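Local coordinates for SCO1 protein (Saccharomyces cerevisiae, PDB 2B7K) that is needed for accumulation of cytochrome c oxidase subunits 1 and 2 and is thought to carry copper in mitochondria or insert it into that enzyme, at residues G16-G21 / G155-A160; E27-N32 / V95-L100; F48-C53 / T85-R90; Q80-T85 / L108-T113; M151-Q156 / K179-A184. All blocks are in the same frame, centred on the assembly; numbering follows the deposited sequence. Where two conformers were deposited one is given.

How the contacts relate
Five contacts sample how a thioredoxin-like copper chaperone domain is assembled around one mixed sheet. Contact 4 lies nearest the middle, pairing two parallel strands, and contacts 2 and 3 adjoin it with centres about 7 Å and 10 Å away. Contact 3 shares Thr85 with contact 4 and contains Cys53, a copper ligand by similarity; Phe83 of contact 4 has its side chain about 5 Å from that of Cys57, the second such cysteine. At the far end of the domain, contacts 1 and 5 share Gly155 and Gln156, their centres about 11 Å apart. Contact 5 lies away from the metal site, its centre about 29 Å from that of contact 3.

Contact 1. Residues G16-G21 / G155-A160; sequences GKPSLG and GQFVDA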
# COMPACT_ATOMS: atom_id res chain seq x y z
N GLY A 16 3.58 20.87 2.02
CA GLY A 16 2.81 21.21 0.80
C GLY A 16 1.64 20.27 0.60
O GLY A 16 0.48 20.68 0.66
N LYS A 17 1.94 19.00 0.35
CA LYS A 17 0.91 17.99 0.15
C LYS A 17 0.26 17.70 1.50
O LYS A 17 0.83 18.01 2.54
CB LYS A 17 1.53 16.71 -0.42
CG LYS A 17 2.10 16.87 -1.82
CD LYS A 17 2.67 15.56 -2.34
CE LYS A 17 3.10 15.69 -3.79
NZ LYS A 17 4.11 16.77 -3.98
N PRO A 18 -0.95 17.11 1.50
CA PRO A 18 -1.59 16.83 2.78
C PRO A 18 -0.69 15.99 3.68
O PRO A 18 -0.01 15.08 3.22
CB PRO A 18 -2.88 16.10 2.37
CG PRO A 18 -2.51 15.47 1.07
CD PRO A 18 -1.73 16.56 0.38
N SER A 19 -0.67 16.34 4.97
CA SER A 19 0.16 15.65 5.95
C SER A 19 -0.35 14.25 6.27
O SER A 19 -0.80 13.98 7.39
CB SER A 19 0.24 16.48 7.23
OG SER A 19 1.11 15.89 8.18
N LEU A 20 -0.26 13.36 5.29
CA LEU A 20 -0.71 11.98 5.45
C LEU A 20 0.35 11.12 6.11
O LEU A 20 1.54 11.42 6.05
CB LEU A 20 -1.09 11.39 4.09
CG LEU A 20 -2.50 11.68 3.58
CD1 LEU A 20 -2.85 13.14 3.78
CD2 LEU A 20 -2.58 11.29 2.11
N GLY A 21 -0.09 10.02 6.73
CA GLY A 21 0.84 9.13 7.39
C GLY A 21 1.03 9.50 8.85
O GLY A 21 0.52 10.51 9.33
N GLY A 155 9.85 7.51 5.51
CA GLY A 155 8.49 7.32 5.96
C GLY A 155 7.56 8.48 5.68
O GLY A 155 6.47 8.57 6.26
N GLN A 156 7.97 9.37 4.77
CA GLN A 156 7.16 10.53 4.43
C GLN A 156 6.33 10.32 3.17
O GLN A 156 6.77 9.67 2.23
CB GLN A 156 8.07 11.75 4.23
CG GLN A 156 8.94 12.06 5.44
CD GLN A 156 8.12 12.22 6.70
OE1 GLN A 156 7.27 13.11 6.80
NE2 GLN A 156 8.36 11.35 7.68
N PHE A 157 5.13 10.88 3.18
CA PHE A 157 4.23 10.80 2.04
C PHE A 157 4.78 11.67 0.93
O PHE A 157 5.08 12.85 1.14
CB PHE A 157 2.84 11.31 2.43
CG PHE A 157 1.89 11.42 1.28
CD1 PHE A 157 1.36 10.28 0.67
CD2 PHE A 157 1.50 12.68 0.81
CE1 PHE A 157 0.47 10.39 -0.39
CE2 PHE A 157 0.60 12.80 -0.25
CZ PHE A 157 0.08 11.65 -0.85
N VAL A 158 4.94 11.10 -0.26
CA VAL A 158 5.46 11.88 -1.37
C VAL A 158 4.47 12.00 -2.52
O VAL A 158 4.57 12.94 -3.31
CB VAL A 158 6.78 11.30 -1.90
CG1 VAL A 158 7.87 11.47 -0.85
CG2 VAL A 158 6.61 9.84 -2.25
N ASP A 159 3.53 11.07 -2.62
CA ASP A 159 2.56 11.14 -3.70
C ASP A 159 1.47 10.07 -3.61
O ASP A 159 1.67 9.00 -3.05
CB ASP A 159 3.29 11.01 -5.04
CG ASP A 159 2.40 11.31 -6.23
OD1 ASP A 159 1.74 12.37 -6.23
OD2 ASP A 159 2.37 10.49 -7.17
N ALA A 160 0.30 10.39 -4.17
CA ALA A 160 -0.82 9.46 -4.18
C ALA A 160 -1.16 9.20 -5.64
O ALA A 160 -1.23 10.13 -6.45
CB ALA A 160 -2.01 10.06 -3.47
O HOH W 1 4.34 12.47 5.41
O HOH W 2 4.27 10.22 7.65
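Leu20 and Phe157 run side by side, pointing the same way, and their meeting is the tight part of this contact between the N-terminal loop and strand 157-161. Leu20 CD2 sits 4.0 Å from the centroid of the Phe157 ring and only 13° off the ring normal, a CH-pi contact over the centre of the face. With CG anti to its own nitrogen (chi1 172°), Phe157 swings the ring toward the loop. The opposite face is backed by Asp159 N, while Lys17 CB comes up at the edge, 4.0 Å from Phe157 CE2. Pro18 adds a looser apolar touch. Replacing Phe157 with an alanine would probably leave the Leu20 methyl group without its aromatic platform and open a gap beneath the loop.

The flank near Gly155 is looser and wet. A water accepts from Phe157 N at 2.9 Å and lies within donating distance of Leu20 O at 3.1 Å; a second water is 3.1 Å from Gly155 O. At the opposite, Asp159 end, the aliphatic CE of exposed Lys17 passes 3.2 Å from Val158 O while NZ remains 5.5 Å from Asp159 OD1. Val158 and Asp159 both face Leu150 in a classic beta bulge at this edge of the sheet. The chemistry implies that between these segments the loop probably rests mainly on apolar packing against one aromatic face, with water rather than direct hydrogen bonds joining the two backbones.

Contact 2. Residues E27-N32 / V95-L100; sequences EDMYGN and VLKEYL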
# COMPACT_ATOMS: atom_id res chain seq x y z
N GLU A 27 -0.31 -5.74 12.29
CA GLU A 27 0.37 -7.03 12.19
C GLU A 27 0.30 -7.42 10.72
O GLU A 27 -0.66 -7.07 10.04
CB GLU A 27 -0.34 -8.09 13.04
CG GLU A 27 -1.76 -8.40 12.59
CD GLU A 27 -2.39 -9.57 13.33
OE1 GLU A 27 -3.62 -9.74 13.22
OE2 GLU A 27 -1.66 -10.33 14.00
N ASP A 28 1.29 -8.13 10.21
CA ASP A 28 1.19 -8.54 8.81
C ASP A 28 0.42 -9.85 8.79
O ASP A 28 0.07 -10.38 9.85
CB ASP A 28 2.57 -8.67 8.13
CG ASP A 28 3.44 -9.75 8.73
OD1 ASP A 28 2.93 -10.65 9.42
OD2 ASP A 28 4.67 -9.70 8.47
N MET A 29 0.14 -10.37 7.61
CA MET A 29 -0.65 -11.59 7.49
C MET A 29 0.01 -12.85 8.03
O MET A 29 -0.61 -13.91 8.04
CB MET A 29 -1.07 -11.80 6.03
CG MET A 29 0.10 -11.88 5.07
SD MET A 29 -0.51 -11.63 3.41
CE MET A 29 0.76 -12.41 2.44
N TYR A 30 1.25 -12.72 8.49
CA TYR A 30 1.95 -13.86 9.06
C TYR A 30 2.01 -13.72 10.58
O TYR A 30 2.50 -14.61 11.27
CB TYR A 30 3.35 -13.98 8.46
CG TYR A 30 3.30 -14.23 6.97
CD1 TYR A 30 3.67 -13.23 6.07
CD2 TYR A 30 2.84 -15.44 6.46
CE1 TYR A 30 3.57 -13.43 4.69
CE2 TYR A 30 2.74 -15.65 5.09
CZ TYR A 30 3.11 -14.65 4.21
OH TYR A 30 2.99 -14.86 2.86
N GLY A 31 1.50 -12.60 11.08
CA GLY A 31 1.49 -12.38 12.51
C GLY A 31 2.58 -11.48 13.05
O GLY A 31 2.60 -11.18 14.24
N ASN A 32 3.50 -11.04 12.19
CA ASN A 32 4.59 -10.18 12.63
C ASN A 32 4.14 -8.74 12.84
O ASN A 32 3.30 -8.23 12.10
CB ASN A 32 5.74 -10.17 11.61
CG ASN A 32 6.23 -11.56 11.28
OD1 ASN A 32 6.56 -12.35 12.16
ND2 ASN A 32 6.27 -11.87 9.99
N VAL A 95 -7.48 -14.78 6.21
CA VAL A 95 -8.30 -14.30 5.11
C VAL A 95 -7.47 -13.47 4.12
O VAL A 95 -7.65 -13.59 2.91
CB VAL A 95 -9.48 -13.44 5.62
CG1 VAL A 95 -10.16 -12.72 4.45
CG2 VAL A 95 -10.48 -14.34 6.32
N LEU A 96 -6.57 -12.64 4.64
CA LEU A 96 -5.73 -11.83 3.76
C LEU A 96 -4.76 -12.70 2.98
O LEU A 96 -4.50 -12.44 1.80
CB LEU A 96 -4.95 -10.78 4.56
CG LEU A 96 -5.79 -9.62 5.12
CD1 LEU A 96 -4.86 -8.61 5.79
CD2 LEU A 96 -6.57 -8.96 4.01
N LYS A 97 -4.21 -13.74 3.61
CA LYS A 97 -3.29 -14.62 2.91
C LYS A 97 -3.99 -15.28 1.73
O LYS A 97 -3.43 -15.35 0.63
CB LYS A 97 -2.74 -15.70 3.85
CG LYS A 97 -1.68 -15.21 4.81
CD LYS A 97 -1.02 -16.36 5.59
CE LYS A 97 -1.92 -16.91 6.68
NZ LYS A 97 -3.17 -17.54 6.17
N GLU A 98 -5.21 -15.74 1.94
CA GLU A 98 -5.96 -16.39 0.87
C GLU A 98 -6.35 -15.41 -0.23
O GLU A 98 -6.22 -15.71 -1.41
CB GLU A 98 -7.21 -17.08 1.42
CG GLU A 98 -8.06 -17.72 0.34
CD GLU A 98 -9.12 -18.66 0.89
OE1 GLU A 98 -9.98 -19.10 0.10
OE2 GLU A 98 -9.08 -18.95 2.10
N TYR A 99 -6.81 -14.23 0.17
CA TYR A 99 -7.20 -13.20 -0.79
C TYR A 99 -6.01 -12.77 -1.65
O TYR A 99 -6.13 -12.68 -2.88
CB TYR A 99 -7.75 -11.97 -0.06
CG TYR A 99 -8.20 -10.85 -0.97
CD1 TYR A 99 -9.29 -11.01 -1.83
CD2 TYR A 99 -7.55 -9.61 -0.95
CE1 TYR A 99 -9.72 -9.96 -2.65
CE2 TYR A 99 -7.97 -8.56 -1.77
CZ TYR A 99 -9.06 -8.74 -2.61
OH TYR A 99 -9.51 -7.69 -3.39
N LEU A 100 -4.88 -12.52 -1.01
CA LEU A 100 -3.69 -12.07 -1.75
C LEU A 100 -2.99 -13.14 -2.56
O LEU A 100 -2.14 -12.82 -3.40
CB LEU A 100 -2.70 -11.40 -0.79
CG LEU A 100 -3.18 -10.07 -0.19
CD1 LEU A 100 -2.11 -9.51 0.75
CD2 LEU A 100 -3.47 -9.06 -1.31
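Met29 and Lys97 bring together the turn after strand 25-28 and helix 93-100 in a mostly buried, apolar contact beside the central sheet. Met29 contributes more than any other residue. At the base of its side chain Met29 CB lies 3.7 Å from Lys97 CG. The next atom, CG, stands between the backbone nitrogen and the carbonyl carbon (chi1 58°), and from there the chain runs out extended to the helix; further out, Met29 SD lies 3.8 Å from Leu100 CD1. Leu96 CB closes in more distantly on Met29 CB.

The turn itself is type I, from Asp28 to Gly31, and is built round an Asx turn: Asp28 OD1 accepts from Tyr30 N at 2.8 Å and from Asn32 N at 2.9 Å. These two donors approach from opposite faces of the carboxylate, each about 50° out of its plane. Asp28 OD2 uses its syn lone pair for Asn32 ND2 at 3.1 Å, so both oxygens help fix the backbone that presents Met29 and Tyr30.

At the solvent side the aliphatic part of Lys97 passes at a slant across the turn. Its CD is 3.5 Å from Met29 O and meets the Tyr30 ring obliquely, 3.9 Å from Tyr30 CE2. Met29 CG stands above one face of that ring, toward the rim. On another side of the helix Tyr99 packs on Cys57, a copper ligand by similarity.

Contact 3. Residues F48-C53 / T85-R90; sequences FGFSNC and TCDPAR
The putative copper site of this thioredoxin-like domain borders the contact, which pairs the end of strand 44-49 and the Cys53 loop with the loop leaving strand 80-85. Cys53, a copper ligand by similarity, closes a type I turn that starts at Phe50, and its CB lies over the centre of one face of the Phe50 ring. Gly49 and Thr85 form a parallel bridge in which Cys86 N donates to Gly49 O at 2.9 Å; Thr85 CA adds a CA-H...O contact to the same oxygen.

Beyond the bridge, in one of two conformers and so only tentatively, Cys86 SG approaches Phe48 from the ring edge, 5.1 Å from the centroid and 78° off the normal. Phe50 CB meets Asp87 CB at 3.7 Å. Thr85 OG1, turned anti to its nitrogen (chi1 -175°), accepts from Asp87 N at 3.0 Å in an ST turn and is also hydrogen-bonded to Asp91 OD2. A valine here has no hydroxyl, so Asp87 N is likely to be left without its side-chain acceptor, Asp91 OD2 without this partner, and the loop less firmly fixed.

At the exposed end the Asn52 amide stacks on the Arg90 guanidinium, their planes 10° apart, with Asn52 OD1 3.4 Å from Arg90 CZ over the centre of the group. Arg90 NE forms a salt bridge with Asp87 OD2 at 2.8 Å, nearly in the guanidinium plane and on the syn lone pair. Salt bridge and stack therefore use different surfaces of one cation, and the amide oxygen over its face probably adds a favourable electrostatic term.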
# COMPACT_ATOMS: atom_id res chain seq x y z
N PHE A 48 -5.30 0.86 0.63
CA PHE A 48 -6.32 0.53 1.62
C PHE A 48 -7.52 -0.07 0.89
O PHE A 48 -7.98 0.47 -0.12
CB PHE A 48 -6.78 1.80 2.36
CG PHE A 48 -5.80 2.29 3.38
CD1 PHE A 48 -5.96 1.96 4.73
CD2 PHE A 48 -4.74 3.11 3.01
CE1 PHE A 48 -5.06 2.43 5.69
CE2 PHE A 48 -3.83 3.58 3.97
CZ PHE A 48 -3.99 3.24 5.31
N GLY A 49 -8.02 -1.20 1.37
CA GLY A 49 -9.18 -1.84 0.76
C GLY A 49 -9.66 -2.96 1.66
O GLY A 49 -9.34 -2.96 2.85
N PHE A 50 -10.42 -3.90 1.13
CA PHE A 50 -10.88 -5.04 1.93
C PHE A 50 -11.16 -6.23 1.02
O PHE A 50 -11.53 -6.05 -0.14
CB PHE A 50 -12.08 -4.68 2.82
CG PHE A 50 -13.30 -4.19 2.07
CD1 PHE A 50 -14.45 -4.97 2.02
CD2 PHE A 50 -13.31 -2.95 1.46
CE1 PHE A 50 -15.60 -4.51 1.37
CE2 PHE A 50 -14.44 -2.47 0.81
CZ PHE A 50 -15.60 -3.26 0.77
N SER A 51 -10.97 -7.44 1.54
CA SER A 51 -11.15 -8.65 0.74
C SER A 51 -12.52 -8.85 0.13
O SER A 51 -12.64 -9.46 -0.93
CB SER A 51 -10.77 -9.90 1.55
OG SER A 51 -11.72 -10.18 2.57
N ASN A 52 -13.57 -8.34 0.78
CA ASN A 52 -14.91 -8.50 0.24
C ASN A 52 -15.36 -7.36 -0.67
O ASN A 52 -16.54 -7.21 -0.95
CB ASN A 52 -15.92 -8.67 1.39
CG ASN A 52 -15.81 -10.03 2.06
OD1 ASN A 52 -15.14 -10.17 3.09
ND2 ASN A 52 -16.45 -11.03 1.48
N CYS A 53 -14.40 -6.57 -1.14
CA CYS A 53 -14.68 -5.45 -2.03
C CYS A 53 -14.92 -5.96 -3.45
O CYS A 53 -14.11 -6.71 -4.00
CB CYS A 53 -13.52 -4.46 -2.02
SG CYS A 53 -13.69 -3.11 -3.22
N THR A 85 -6.13 -3.57 5.30
CA THR A 85 -7.57 -3.75 5.29
C THR A 85 -8.27 -2.68 6.13
O THR A 85 -7.71 -2.17 7.10
CB THR A 85 -7.99 -5.13 5.84
OG1 THR A 85 -9.41 -5.29 5.72
CG2 THR A 85 -7.60 -5.27 7.32
N CYS A 86 -9.47 -2.34 5.64
CA CYS A 86 -10.34 -1.41 6.35
C CYS A 86 -11.52 -2.14 6.99
O CYS A 86 -12.44 -1.55 7.48
CB CYS A 86 -10.87 -0.34 5.39
SG CYS A 86 -9.59 0.76 4.72
N ASP A 87 -11.43 -3.46 6.95
CA ASP A 87 -12.49 -4.31 7.49
C ASP A 87 -11.88 -5.35 8.44
O ASP A 87 -11.83 -6.54 8.14
CB ASP A 87 -13.25 -5.00 6.35
CG ASP A 87 -14.38 -5.89 6.84
OD1 ASP A 87 -14.79 -5.75 8.01
OD2 ASP A 87 -14.87 -6.73 6.05
N PRO A 88 -11.42 -4.89 9.61
CA PRO A 88 -10.80 -5.75 10.63
C PRO A 88 -11.71 -6.85 11.16
O PRO A 88 -11.23 -7.83 11.74
CB PRO A 88 -10.39 -4.75 11.71
CG PRO A 88 -11.43 -3.69 11.59
CD PRO A 88 -11.51 -3.50 10.09
N ALA A 89 -13.02 -6.70 10.97
CA ALA A 89 -13.97 -7.70 11.45
C ALA A 89 -13.85 -9.03 10.72
O ALA A 89 -13.95 -10.09 11.33
CB ALA A 89 -15.39 -7.16 11.32
N ARG A 90 -13.62 -8.96 9.41
CA ARG A 90 -13.52 -10.16 8.58
C ARG A 90 -12.13 -10.47 8.03
O ARG A 90 -11.80 -11.63 7.81
CB ARG A 90 -14.50 -10.06 7.40
CG ARG A 90 -15.96 -10.08 7.80
CD ARG A 90 -16.89 -10.00 6.58
NE ARG A 90 -16.80 -8.70 5.91
CZ ARG A 90 -17.50 -8.36 4.83
NH1 ARG A 90 -17.35 -7.16 4.29
NH2 ARG A 90 -18.35 -9.22 4.29

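Contact 4. Residues Q80-T85 / L108-T113; sequences QPLFIT and LGLTGT
Four backbone hydrogen bonds join Pro81, Phe83 and Thr85 to Leu108 and Leu110, with donors and acceptors alternating between two neighbouring parallel strands. Leu108 N donates to Pro81 O at 3.0 Å, and Leu108 O receives Phe83 N at 2.9 Å. Phe83 O then takes Leu110 N at 2.8 Å, before Leu110 O accepts Thr85 N at 3.2 Å. Phe83, Leu108 and Leu110 thus all have both backbone N and O satisfied across this pair. The intervening residues bond instead to strand 44-49, Leu82 with Ile45 and Tyr47, Ile84 with Tyr47 and Gly49. Supplementary CA-H...O contacts come from Leu82 to Leu108 O and from Gly109 to Phe83 O.

The polar side chains are served from outside the pair: Thr111 OG1 by Asp91 O, and Gln80 NE2 by Ser44 OG and Asn38 O. Thr85 contributes its methyl group here, CG2 lying 3.4 Å from Thr111 OG1.

Leu82, Ile84, Leu108 and Leu110 share one face of the sheet. Leu82 CD2 lies 4.0 Å from Leu108 CB, the two side chains running alongside each other, and Leu110 CD1 reaches across to Ile84 CG1 at 4.0 Å. Phe83 projects from the other face, where Cys57 and Cys53, copper ligands by similarity, lie. With helix 93-100 linking the strands, whose axes make an angle of 34°, this is the beta-alpha-beta crossover of a thioredoxin-like fold.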
# COMPACT_ATOMS: atom_id res chain seq x y z
N GLN A 80 8.06 -1.75 -1.45
CA GLN A 80 7.49 -2.52 -0.35
C GLN A 80 5.99 -2.29 -0.48
O GLN A 80 5.46 -1.30 0.03
CB GLN A 80 7.96 -1.99 1.02
CG GLN A 80 7.20 -2.63 2.18
CD GLN A 80 7.79 -2.33 3.55
OE1 GLN A 80 8.14 -3.24 4.30
NE2 GLN A 80 7.90 -1.04 3.88
N PRO A 81 5.28 -3.19 -1.18
CA PRO A 81 3.83 -3.05 -1.36
C PRO A 81 3.06 -3.55 -0.16
O PRO A 81 3.30 -4.67 0.32
CB PRO A 81 3.57 -3.86 -2.62
CG PRO A 81 4.56 -4.96 -2.52
CD PRO A 81 5.81 -4.31 -1.98
N LEU A 82 2.14 -2.73 0.33
CA LEU A 82 1.35 -3.07 1.50
C LEU A 82 -0.14 -2.92 1.24
O LEU A 82 -0.57 -1.90 0.71
CB LEU A 82 1.75 -2.16 2.67
CG LEU A 82 3.24 -2.16 3.03
CD1 LEU A 82 3.54 -1.03 4.01
CD2 LEU A 82 3.60 -3.51 3.63
N PHE A 83 -0.90 -3.94 1.61
CA PHE A 83 -2.35 -3.92 1.48
C PHE A 83 -2.91 -3.84 2.90
O PHE A 83 -2.78 -4.78 3.67
CB PHE A 83 -2.87 -5.19 0.81
CG PHE A 83 -4.37 -5.26 0.71
CD1 PHE A 83 -5.08 -6.28 1.33
CD2 PHE A 83 -5.08 -4.30 -0.02
CE1 PHE A 83 -6.48 -6.35 1.22
CE2 PHE A 83 -6.47 -4.36 -0.13
CZ PHE A 83 -7.18 -5.38 0.49
N ILE A 84 -3.50 -2.71 3.24
CA ILE A 84 -4.05 -2.54 4.58
C ILE A 84 -5.57 -2.65 4.52
O ILE A 84 -6.23 -1.91 3.79
CB ILE A 84 -3.67 -1.18 5.19
CG1 ILE A 84 -2.15 -1.03 5.22
CG2 ILE A 84 -4.22 -1.07 6.61
CD1 ILE A 84 -1.67 0.26 5.87
N THR A 85 -6.13 -3.57 5.30
CA THR A 85 -7.57 -3.75 5.29
C THR A 85 -8.27 -2.68 6.13
O THR A 85 -7.71 -2.17 7.10
CB THR A 85 -7.99 -5.13 5.84
OG1 THR A 85 -9.41 -5.29 5.72
CG2 THR A 85 -7.60 -5.27 7.32
N LEU A 108 2.12 -7.41 0.80
CA LEU A 108 1.98 -7.89 2.17
C LEU A 108 0.72 -7.32 2.78
O LEU A 108 0.55 -6.10 2.83
CB LEU A 108 3.19 -7.49 3.01
CG LEU A 108 3.22 -7.95 4.47
CD1 LEU A 108 3.31 -9.47 4.53
CD2 LEU A 108 4.40 -7.31 5.17
N GLY A 109 -0.15 -8.20 3.27
CA GLY A 109 -1.38 -7.76 3.89
C GLY A 109 -1.18 -7.39 5.34
O GLY A 109 -0.48 -8.10 6.08
N LEU A 110 -1.77 -6.27 5.76
CA LEU A 110 -1.67 -5.81 7.15
C LEU A 110 -3.06 -5.70 7.74
O LEU A 110 -4.00 -5.26 7.06
CB LEU A 110 -1.01 -4.43 7.24
CG LEU A 110 0.39 -4.22 6.65
CD1 LEU A 110 0.89 -2.83 7.02
CD2 LEU A 110 1.35 -5.29 7.18
N THR A 111 -3.20 -6.08 9.00
CA THR A 111 -4.49 -5.99 9.67
C THR A 111 -4.24 -5.81 11.16
O THR A 111 -3.10 -5.63 11.58
CB THR A 111 -5.34 -7.25 9.43
OG1 THR A 111 -6.63 -7.08 10.04
CG2 THR A 111 -4.67 -8.49 10.02
N GLY A 112 -5.30 -5.84 11.95
CA GLY A 112 -5.13 -5.67 13.38
C GLY A 112 -6.48 -5.56 14.06
O GLY A 112 -7.49 -5.99 13.51
N THR A 113 -6.49 -4.99 15.25
CA THR A 113 -7.74 -4.83 15.98
C THR A 113 -8.49 -3.65 15.38
O THR A 113 -7.92 -2.90 14.59
CB THR A 113 -7.48 -4.53 17.46
OG1 THR A 113 -6.68 -3.35 17.56
CG2 THR A 113 -6.75 -5.69 18.12

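Contact 5. Residues M151-Q156 / K179-A184; sequences MDPEGQ and KSYVPA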
# COMPACT_ATOMS: atom_id res chain seq x y z
N MET A 151 5.28 6.18 -0.08
CA MET A 151 6.01 6.72 1.06
C MET A 151 7.51 6.54 0.83
O MET A 151 7.94 5.46 0.43
CB MET A 151 5.60 5.99 2.34
CG MET A 151 4.09 5.78 2.51
SD MET A 151 3.13 7.31 2.59
CE MET A 151 3.40 7.80 4.29
N ASP A 152 8.30 7.58 1.09
CA ASP A 152 9.74 7.49 0.87
C ASP A 152 10.50 6.79 2.00
O ASP A 152 9.92 6.45 3.03
CB ASP A 152 10.34 8.88 0.59
CG ASP A 152 10.33 9.80 1.80
OD1 ASP A 152 10.28 9.31 2.95
OD2 ASP A 152 10.39 11.03 1.60
N PRO A 153 11.81 6.55 1.80
CA PRO A 153 12.64 5.88 2.81
C PRO A 153 12.67 6.52 4.19
O PRO A 153 13.16 5.91 5.14
CB PRO A 153 14.02 5.87 2.15
CG PRO A 153 13.67 5.70 0.70
CD PRO A 153 12.54 6.70 0.54
N GLU A 154 12.15 7.73 4.31
CA GLU A 154 12.10 8.40 5.61
C GLU A 154 10.69 8.30 6.18
O GLU A 154 10.37 8.92 7.19
CB GLU A 154 12.53 9.87 5.47
CG GLU A 154 13.99 10.03 5.06
CD GLU A 154 14.41 11.47 4.86
OE1 GLU A 154 15.58 11.71 4.51
OE2 GLU A 154 13.56 12.37 5.06
N GLY A 155 9.85 7.51 5.51
CA GLY A 155 8.49 7.32 5.96
C GLY A 155 7.56 8.48 5.68
O GLY A 155 6.47 8.57 6.26
N GLN A 156 7.97 9.37 4.77
CA GLN A 156 7.16 10.53 4.43
C GLN A 156 6.33 10.32 3.17
O GLN A 156 6.77 9.67 2.23
CB GLN A 156 8.07 11.75 4.23
CG GLN A 156 8.94 12.06 5.44
CD GLN A 156 8.12 12.22 6.70
OE1 GLN A 156 7.27 13.11 6.80
NE2 GLN A 156 8.36 11.35 7.68
N LYS A 179 14.15 7.61 -8.45
CA LYS A 179 15.43 8.03 -9.00
C LYS A 179 15.89 9.43 -8.59
O LYS A 179 17.08 9.71 -8.61
CB LYS A 179 15.41 7.93 -10.53
CG LYS A 179 15.21 6.51 -11.04
CD LYS A 179 15.88 6.27 -12.40
CE LYS A 179 15.34 7.18 -13.50
NZ LYS A 179 15.73 8.61 -13.32
N SER A 180 14.95 10.30 -8.22
CA SER A 180 15.33 11.65 -7.83
C SER A 180 15.46 11.79 -6.31
O SER A 180 15.85 12.84 -5.81
CB SER A 180 14.30 12.66 -8.34
OG SER A 180 13.07 12.53 -7.67
N TYR A 181 15.15 10.72 -5.58
CA TYR A 181 15.22 10.75 -4.13
C TYR A 181 16.63 11.00 -3.59
O TYR A 181 17.61 10.46 -4.10
CB TYR A 181 14.70 9.45 -3.53
CG TYR A 181 14.91 9.34 -2.03
CD1 TYR A 181 14.11 10.06 -1.15
CD2 TYR A 181 15.93 8.56 -1.51
CE1 TYR A 181 14.32 9.99 0.23
CE2 TYR A 181 16.16 8.49 -0.14
CZ TYR A 181 15.35 9.21 0.72
OH TYR A 181 15.58 9.14 2.08
N VAL A 182 16.70 11.82 -2.54
CA VAL A 182 17.95 12.14 -1.86
C VAL A 182 17.61 12.25 -0.37
O VAL A 182 16.66 12.93 0.01
CB VAL A 182 18.54 13.49 -2.34
CG1 VAL A 182 19.82 13.79 -1.58
CG2 VAL A 182 18.81 13.44 -3.83
N PRO A 183 18.38 11.57 0.49
CA PRO A 183 18.12 11.62 1.93
C PRO A 183 18.28 13.02 2.54
O PRO A 183 18.86 13.91 1.93
CB PRO A 183 19.13 10.62 2.49
CG PRO A 183 20.27 10.72 1.52
CD PRO A 183 19.56 10.75 0.19
N ALA A 184 17.74 13.19 3.75
CA ALA A 184 17.81 14.47 4.46
C ALA A 184 19.20 15.09 4.38
O ALA A 184 19.29 16.23 3.89
CB ALA A 184 17.41 14.26 5.92
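Backbones stay well apart where Pro153 and Glu154 meet Tyr181, the CA atoms of Asp152 and Tyr181 being 8.1 Å from each other, so side chains bridge a type I turn and the tail after helix 169-180. Tyr181 does most of the bridging. Its CG is anti to the backbone nitrogen (chi1 173°), which sends the ring out to the turn, where Pro153 arrives from the opposite direction. Pro153 CD lies 3.8 Å from the ring centroid and 16° off the normal, a CH-pi contact. The other face is covered by Pro183 N, within the same tail, so the ring is sandwiched; Phe43 adds an edge-to-face partner.

Glu154 crosses the tyrosine with its carboxylate plane nearly perpendicular to the ring, its CG 3.5 Å from Tyr181 OH. From there the extended side chain carries OE1 to Ala184 N, which donates to it at 2.7 Å, nearly along the C-O bond. This bond is the direct polar link across the two segments, and it ties down the last modelled residue.

Inside the turn Asp152 OD1 receives two backbone donors from opposite faces of its carboxylate: Glu154 N at 2.8 Å and Gln156 N at 2.9 Å. Gln156 NE2 closes back on Glu154 O at 3.2 Å. The arrangement is an Asx turn within the beta hairpin connecting strands 148-151 and 157-161, with the modelled tail after helix 169-180 packed against its tip.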